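Local coordinates for methyltransferase-like protein (Saccharopolyspora spinosa, PDB 4PNE) that catalyses a [4+2] cycloaddition in spinosyn biosynthesis, on a fold resembling that of S-adenosylmethionine-dependent methyltransferases, at residues Q41-V46 and Q125-I130; V46-N51 and D267-A272. One frame throughout, in Å; residues are numbered along the deposited sequence.

Contact 1. Residues Q41-V46 and Q125-I130; sequences QMYDLV and QVQVAI. With SAH (S-adenosyl-L-homocysteine), chain C.
Asp44 and Tyr43 on helix 36-54 meet Val126 and Gln127 in the first turn of helix 125-138, where the two short axes approach to 8.6 Å at 56°. One closely packed part lies beside S-adenosyl-L-homocysteine. One face of the Tyr43 ring lies against the ribose, with the ligand's C3' 3.8 Å above the plane and displaced from the ring centre. Gln127 comes to the ring obliquely, its NE2 3.4 Å from Tyr43 CD1 and its amide turned 38° from the ring plane. Because the Gln127 chain is extended beyond CG (chi2 179°), its amide reaches the ligand, and OE1 accepts a hydrogen bond from ribose O3' at 2.8 Å. The same oxygen is hydrogen-bonded to Thr122. Tyr43 OH, which is hydrogen-bonded to Glu172, stands 3.3 Å from SD of the ligand. Farther from the ligand the packing is also close, with Val126 CG2 3.2 Å from Asp44 OD1. That oxygen takes the backbone N-H of Val126 at 3.0 Å, the donor approaching from above the carboxylate plane, and it is also hydrogen-bonded to the hydroxyl of Ser124. The side toward solvent is looser: the other carboxylate oxygen, OD2, accepts a hydrogen bond from a water that in turn accepts the backbone N-H of Gln125 at 3.0 Å, while the Gln125 side chain is exposed and adds little. A carboxylate facing the start of helix 125-138 probably gains from the helix dipole, and the accepting amide oxygen of Gln127 suits a ribose hydroxyl that donates.

Contact 2. Residues V46-N51 and D267-A272; sequences VTPLLN and DRYGPA
Just after Tyr269, which packs on Pro48 and Leu49 of helix 36-54, the backbone swings through Gly270 at a positive phi of 105°, a turn suited to glycine, which stands at the N-cap position of helix 271-281. The contact thus joins an N-terminal helix of the methyltransferase-like fold to the bend between helices 265-269 and 271-281. Helix 36-54 is itself kinked here, for the backbone nitrogens of Pro48 and Leu49 make no bond to the preceding turn. The Tyr269 ring is sandwiched. Over the centre of one face lies Leu49 CB in a CH-pi contact, 3.8 Å from the ring centroid and only 7° off the normal; over the opposite face lies Arg268 CG, 3.9 Å above the plane. With its CG anti to the backbone N (chi1 177°), Leu49 carries CD1 onto the same ring, 3.7 Å from Tyr269 CE2, and the Leu49 chain runs nearly perpendicular to the tyrosine. Leu49 also touches Val273, extending the packing onto helix 271-281. Pro48, more exposed, meets the ring not over a face but at its edge, near the ring plane, where its CB comes 3.6 Å from Tyr269 CE1.

From the N terminus, helix 36-54 supplies the first segment of both contacts, 41-46 and then 46-51, with Val46 common to them. Contact 1 closes a loop of 78 residues that takes in strands 95-99 and 117-122 before helix 125-138. Contact 2 closes one of 215 residues, returning at the 267-272 bend ahead of the last strand, 290-298. Because 125-130 falls between 46-51 and 267-272, the two loops cross rather than nest. One helix is therefore tied to helix 125-138 beside the ligand and to the late helical bend. Thr47 couples the contacts directly: its CG2 lies 3.3 Å from Ile130 CD1.

Contact 1. Residues Q41-V46 and Q125-I130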
loop_
_atom_site.group_PDB
_atom_site.type_symbol
_atom_site.label_atom_id
_atom_site.label_comp_id
_atom_site.label_asym_id
_atom_site.label_seq_id
_atom_site.Cartn_x
_atom_site.Cartn_y
_atom_site.Cartn_z
ATOM N N GLN A 41 -8.060 -13.470 -0.653
ATOM C CA GLN A 41 -8.372 -14.358 -1.769
ATOM C C GLN A 41 -8.186 -13.642 -3.110
ATOM O O GLN A 41 -7.640 -14.216 -4.059
ATOM C CB GLN A 41 -9.813 -14.881 -1.616
ATOM C CG GLN A 41 -10.354 -15.768 -2.735
ATOM C CD GLN A 41 -9.481 -16.970 -3.035
ATOM O OE1 GLN A 41 -8.837 -17.525 -2.141
ATOM N NE2 GLN A 41 -9.487 -17.404 -4.292
ATOM N N MET A 42 -8.614 -12.386 -3.175
ATOM C CA MET A 42 -8.493 -11.644 -4.415
ATOM C C MET A 42 -7.022 -11.507 -4.747
ATOM O O MET A 42 -6.615 -11.737 -5.871
ATOM C CB MET A 42 -9.182 -10.286 -4.317
ATOM C CG MET A 42 -9.218 -9.486 -5.627
ATOM S SD MET A 42 -9.826 -10.324 -7.138
ATOM C CE MET A 42 -9.440 -9.143 -8.429
ATOM N N TYR A 43 -6.214 -11.143 -3.758
ATOM C CA TYR A 43 -4.772 -11.024 -4.016
ATOM C C TYR A 43 -4.136 -12.374 -4.302
ATOM O O TYR A 43 -3.184 -12.470 -5.089
ATOM C CB TYR A 43 -4.075 -10.330 -2.835
ATOM C CG TYR A 43 -4.135 -8.832 -2.954
ATOM C CD1 TYR A 43 -3.357 -8.168 -3.899
ATOM C CD2 TYR A 43 -4.985 -8.078 -2.154
ATOM C CE1 TYR A 43 -3.411 -6.822 -4.034
ATOM C CE2 TYR A 43 -5.052 -6.686 -2.306
ATOM C CZ TYR A 43 -4.254 -6.092 -3.254
ATOM O OH TYR A 43 -4.270 -4.740 -3.445
ATOM N N ASP A 44 -4.659 -13.432 -3.695
ATOM C CA ASP A 44 -4.149 -14.788 -4.002
ATOM C C ASP A 44 -4.301 -15.070 -5.517
ATOM O O ASP A 44 -3.421 -15.678 -6.153
ATOM C CB ASP A 44 -4.881 -15.874 -3.193
ATOM C CG ASP A 44 -4.471 -15.927 -1.717
ATOM O OD1 ASP A 44 -3.434 -15.360 -1.307
ATOM O OD2 ASP A 44 -5.221 -16.561 -0.961
ATOM N N LEU A 45 -5.447 -14.657 -6.044
ATOM C CA LEU A 45 -5.783 -14.868 -7.437
ATOM C C LEU A 45 -5.018 -13.969 -8.392
ATOM O O LEU A 45 -4.596 -14.435 -9.437
ATOM C CB LEU A 45 -7.282 -14.673 -7.655
ATOM C CG LEU A 45 -8.160 -15.753 -7.044
ATOM C CD1 LEU A 45 -9.638 -15.361 -7.158
ATOM C CD2 LEU A 45 -7.885 -17.088 -7.699
ATOM N N VAL A 46 -4.850 -12.696 -8.052
ATOM C CA VAL A 46 -4.290 -11.719 -8.982
ATOM C C VAL A 46 -2.765 -11.667 -8.929
ATOM O O VAL A 46 -2.122 -11.211 -9.859
ATOM C CB VAL A 46 -4.866 -10.293 -8.710
ATOM C CG1 VAL A 46 -4.198 -9.642 -7.544
ATOM C CG2 VAL A 46 -4.681 -9.411 -9.936
ATOM N N GLN A 125 -2.182 -15.279 1.746
ATOM C CA GLN A 125 -1.173 -16.314 1.986
ATOM C C GLN A 125 -0.222 -16.480 0.798
ATOM O O GLN A 125 0.942 -16.826 0.973
ATOM C CB GLN A 125 -1.847 -17.643 2.313
ATOM C CG GLN A 125 -2.712 -17.581 3.519
ATOM C CD GLN A 125 -3.400 -18.887 3.823
ATOM O OE1 GLN A 125 -3.063 -19.562 4.790
ATOM N NE2 GLN A 125 -4.371 -19.250 2.998
ATOM N N VAL A 126 -0.713 -16.223 -0.417
ATOM C CA VAL A 126 0.157 -16.188 -1.569
ATOM C C VAL A 126 1.240 -15.163 -1.350
ATOM O O VAL A 126 2.396 -15.425 -1.577
ATOM C CB VAL A 126 -0.624 -15.868 -2.868
ATOM C CG1 VAL A 126 0.314 -15.508 -3.990
ATOM C CG2 VAL A 126 -1.529 -17.058 -3.262
ATOM N N GLN A 127 0.870 -13.960 -0.933
ATOM C CA GLN A 127 1.890 -12.923 -0.736
ATOM C C GLN A 127 2.880 -13.261 0.405
ATOM O O GLN A 127 4.077 -12.993 0.290
ATOM C CB GLN A 127 1.218 -11.561 -0.492
ATOM C CG GLN A 127 0.577 -11.021 -1.745
ATOM C CD GLN A 127 -0.104 -9.699 -1.547
ATOM O OE1 GLN A 127 -0.509 -9.356 -0.445
ATOM N NE2 GLN A 127 -0.320 -9.009 -2.623
ATOM N N VAL A 128 2.395 -13.844 1.481
ATOM C CA VAL A 128 3.268 -14.258 2.559
ATOM C C VAL A 128 4.342 -15.188 2.042
ATOM O O VAL A 128 5.547 -14.983 2.272
ATOM C CB VAL A 128 2.480 -14.949 3.699
ATOM C CG1 VAL A 128 3.440 -15.581 4.725
ATOM C CG2 VAL A 128 1.550 -13.944 4.342
ATOM N N ALA A 129 3.910 -16.207 1.302
ATOM C CA ALA A 129 4.833 -17.188 0.780
ATOM C C ALA A 129 5.861 -16.605 -0.191
ATOM O O ALA A 129 7.043 -16.915 -0.109
ATOM C CB ALA A 129 4.047 -18.320 0.090
ATOM N N ILE A 130 5.415 -15.737 -1.098
ATOM C CA ILE A 130 6.316 -15.105 -2.061
ATOM C C ILE A 130 7.304 -14.188 -1.343
ATOM O O ILE A 130 8.510 -14.175 -1.652
ATOM C CB ILE A 130 5.523 -14.307 -3.153
ATOM C CG1 ILE A 130 4.777 -15.274 -4.083
ATOM C CG2 ILE A 130 6.452 -13.373 -3.941
ATOM C CD1 ILE A 130 3.913 -14.610 -5.108
HETATM N N SAH C . 2.160 -2.029 0.646
HETATM C CA SAH C . 2.340 -2.953 -0.478
HETATM C CB SAH C . 1.045 -3.572 -0.997
HETATM C CG SAH C . -0.150 -2.676 -1.208
HETATM S SD SAH C . -1.494 -3.580 -1.992
HETATM C C SAH C . 3.060 -2.244 -1.592
HETATM O O SAH C . 3.571 -2.894 -2.486
HETATM O OXT SAH C . 3.203 -1.019 -1.539
HETATM C "C5'" SAH C . -2.564 -3.721 -0.537
HETATM C "C4'" SAH C . -2.051 -4.696 0.512
HETATM O "O4'" SAH C . -2.825 -4.569 1.698
HETATM C "C3'" SAH C . -2.159 -6.157 0.111
HETATM O "O3'" SAH C . -0.919 -6.747 0.456
HETATM C "C2'" SAH C . -3.309 -6.684 0.954
HETATM O "O2'" SAH C . -3.310 -8.081 1.245
HETATM C "C1'" SAH C . -3.156 -5.832 2.213
HETATM N N9 SAH C . -4.379 -5.811 3.038
HETATM C C8 SAH C . -5.670 -5.572 2.695
HETATM N N7 SAH C . -6.463 -5.706 3.782
HETATM C C5 SAH C . -5.675 -6.047 4.821
HETATM C C6 SAH C . -5.935 -6.328 6.146
HETATM N N6 SAH C . -7.162 -6.268 6.641
HETATM N N1 SAH C . -4.910 -6.629 6.969
HETATM C C2 SAH C . -3.612 -6.686 6.504
HETATM N N3 SAH C . -3.348 -6.458 5.184
HETATM C C4 SAH C . -4.368 -6.113 4.367
HETATM O O HOH W 1 -5.017 -16.106 1.491
#

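Contact 2. Residues V46-N51 and D267-A272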
loop_
_atom_site.group_PDB
_atom_site.type_symbol
_atom_site.label_atom_id
_atom_site.label_comp_id
_atom_site.label_asym_id
_atom_site.label_seq_id
_atom_site.Cartn_x
_atom_site.Cartn_y
_atom_site.Cartn_z
ATOM N N VAL A 46 -4.850 -12.696 -8.052
ATOM C CA VAL A 46 -4.290 -11.719 -8.982
ATOM C C VAL A 46 -2.765 -11.667 -8.929
ATOM O O VAL A 46 -2.122 -11.211 -9.859
ATOM C CB VAL A 46 -4.866 -10.293 -8.710
ATOM C CG1 VAL A 46 -4.198 -9.642 -7.544
ATOM C CG2 VAL A 46 -4.681 -9.411 -9.936
ATOM N N THR A 47 -2.171 -12.205 -7.869
ATOM C CA THR A 47 -0.718 -12.135 -7.727
ATOM C C THR A 47 0.093 -12.641 -8.906
ATOM O O THR A 47 1.015 -11.931 -9.350
ATOM C CB THR A 47 -0.277 -12.924 -6.477
ATOM O OG1 THR A 47 -0.562 -12.133 -5.337
ATOM C CG2 THR A 47 1.217 -13.214 -6.491
ATOM N N PRO A 48 -0.213 -13.848 -9.418
ATOM C CA PRO A 48 0.564 -14.338 -10.562
ATOM C C PRO A 48 0.474 -13.390 -11.781
ATOM O O PRO A 48 1.445 -13.243 -12.507
ATOM C CB PRO A 48 -0.076 -15.695 -10.876
ATOM C CG PRO A 48 -0.814 -16.074 -9.665
ATOM C CD PRO A 48 -1.250 -14.804 -9.010
ATOM N N LEU A 49 -0.670 -12.744 -11.975
ATOM C CA LEU A 49 -0.843 -11.803 -13.079
ATOM C C LEU A 49 0.021 -10.574 -12.845
ATOM O O LEU A 49 0.736 -10.145 -13.752
ATOM C CB LEU A 49 -2.326 -11.395 -13.240
ATOM C CG LEU A 49 -2.615 -10.356 -14.327
ATOM C CD1 LEU A 49 -1.970 -10.663 -15.671
ATOM C CD2 LEU A 49 -4.124 -10.165 -14.499
ATOM N N LEU A 50 -0.014 -10.025 -11.636
ATOM C CA LEU A 50 0.816 -8.851 -11.331
ATOM C C LEU A 50 2.277 -9.151 -11.499
ATOM O O LEU A 50 3.027 -8.344 -12.050
ATOM C CB LEU A 50 0.591 -8.334 -9.910
ATOM C CG LEU A 50 -0.809 -7.883 -9.544
ATOM C CD1 LEU A 50 -0.837 -7.336 -8.129
ATOM C CD2 LEU A 50 -1.274 -6.816 -10.503
ATOM N N ASN A 51 2.702 -10.311 -11.013
ATOM C CA ASN A 51 4.093 -10.701 -11.179
ATOM C C ASN A 51 4.481 -10.829 -12.644
ATOM O O ASN A 51 5.545 -10.389 -13.048
ATOM C CB ASN A 51 4.343 -12.000 -10.436
ATOM C CG ASN A 51 4.299 -11.823 -8.919
ATOM O OD1 ASN A 51 4.097 -10.714 -8.401
ATOM N ND2 ASN A 51 4.507 -12.922 -8.205
ATOM N N ASP A 267 -9.671 -16.909 -18.771
ATOM C CA ASP A 267 -9.484 -18.360 -18.720
ATOM C C ASP A 267 -8.292 -18.777 -17.848
ATOM O O ASP A 267 -8.339 -19.816 -17.185
ATOM C CB ASP A 267 -9.322 -18.933 -20.130
ATOM C CG ASP A 267 -10.578 -18.771 -20.983
ATOM O OD1 ASP A 267 -11.629 -18.333 -20.455
ATOM O OD2 ASP A 267 -10.515 -19.099 -22.187
ATOM N N ARG A 268 -7.227 -17.972 -17.844
ATOM C CA ARG A 268 -5.992 -18.333 -17.143
ATOM C C ARG A 268 -5.973 -17.951 -15.653
ATOM O O ARG A 268 -5.390 -18.676 -14.846
ATOM C CB ARG A 268 -4.802 -17.664 -17.813
ATOM C CG ARG A 268 -3.464 -17.974 -17.167
ATOM C CD ARG A 268 -2.330 -17.390 -18.010
ATOM N NE ARG A 268 -2.285 -17.918 -19.372
ATOM C CZ ARG A 268 -1.508 -17.429 -20.335
ATOM N NH1 ARG A 268 -0.701 -16.408 -20.078
ATOM N NH2 ARG A 268 -1.536 -17.958 -21.552
ATOM N N TYR A 269 -6.558 -16.804 -15.296
ATOM C CA TYR A 269 -6.509 -16.310 -13.906
ATOM C C TYR A 269 -7.888 -16.245 -13.240
ATOM O O TYR A 269 -8.005 -15.975 -12.042
ATOM C CB TYR A 269 -5.850 -14.923 -13.840
ATOM C CG TYR A 269 -4.402 -14.894 -14.278
ATOM C CD1 TYR A 269 -3.400 -15.414 -13.476
ATOM C CD2 TYR A 269 -4.030 -14.311 -15.474
ATOM C CE1 TYR A 269 -2.064 -15.385 -13.879
ATOM C CE2 TYR A 269 -2.704 -14.270 -15.878
ATOM C CZ TYR A 269 -1.722 -14.803 -15.074
ATOM O OH TYR A 269 -0.400 -14.754 -15.478
ATOM N N GLY A 270 -8.932 -16.473 -14.019
ATOM C CA GLY A 270 -10.282 -16.478 -13.503
ATOM C C GLY A 270 -11.042 -15.229 -13.869
ATOM O O GLY A 270 -10.451 -14.214 -14.262
ATOM N N PRO A 271 -12.370 -15.286 -13.742
ATOM C CA PRO A 271 -13.155 -14.127 -14.160
ATOM C C PRO A 271 -13.000 -12.918 -13.237
ATOM O O PRO A 271 -13.093 -11.809 -13.739
ATOM C CB PRO A 271 -14.597 -14.656 -14.132
ATOM C CG PRO A 271 -14.560 -15.793 -13.147
ATOM C CD PRO A 271 -13.216 -16.420 -13.330
ATOM N N ALA A 272 -12.731 -13.115 -11.946
ATOM C CA ALA A 272 -12.615 -11.981 -11.043
ATOM C C ALA A 272 -11.452 -11.119 -11.492
ATOM O O ALA A 272 -11.556 -9.892 -11.583
ATOM C CB ALA A 272 -12.414 -12.445 -9.602
#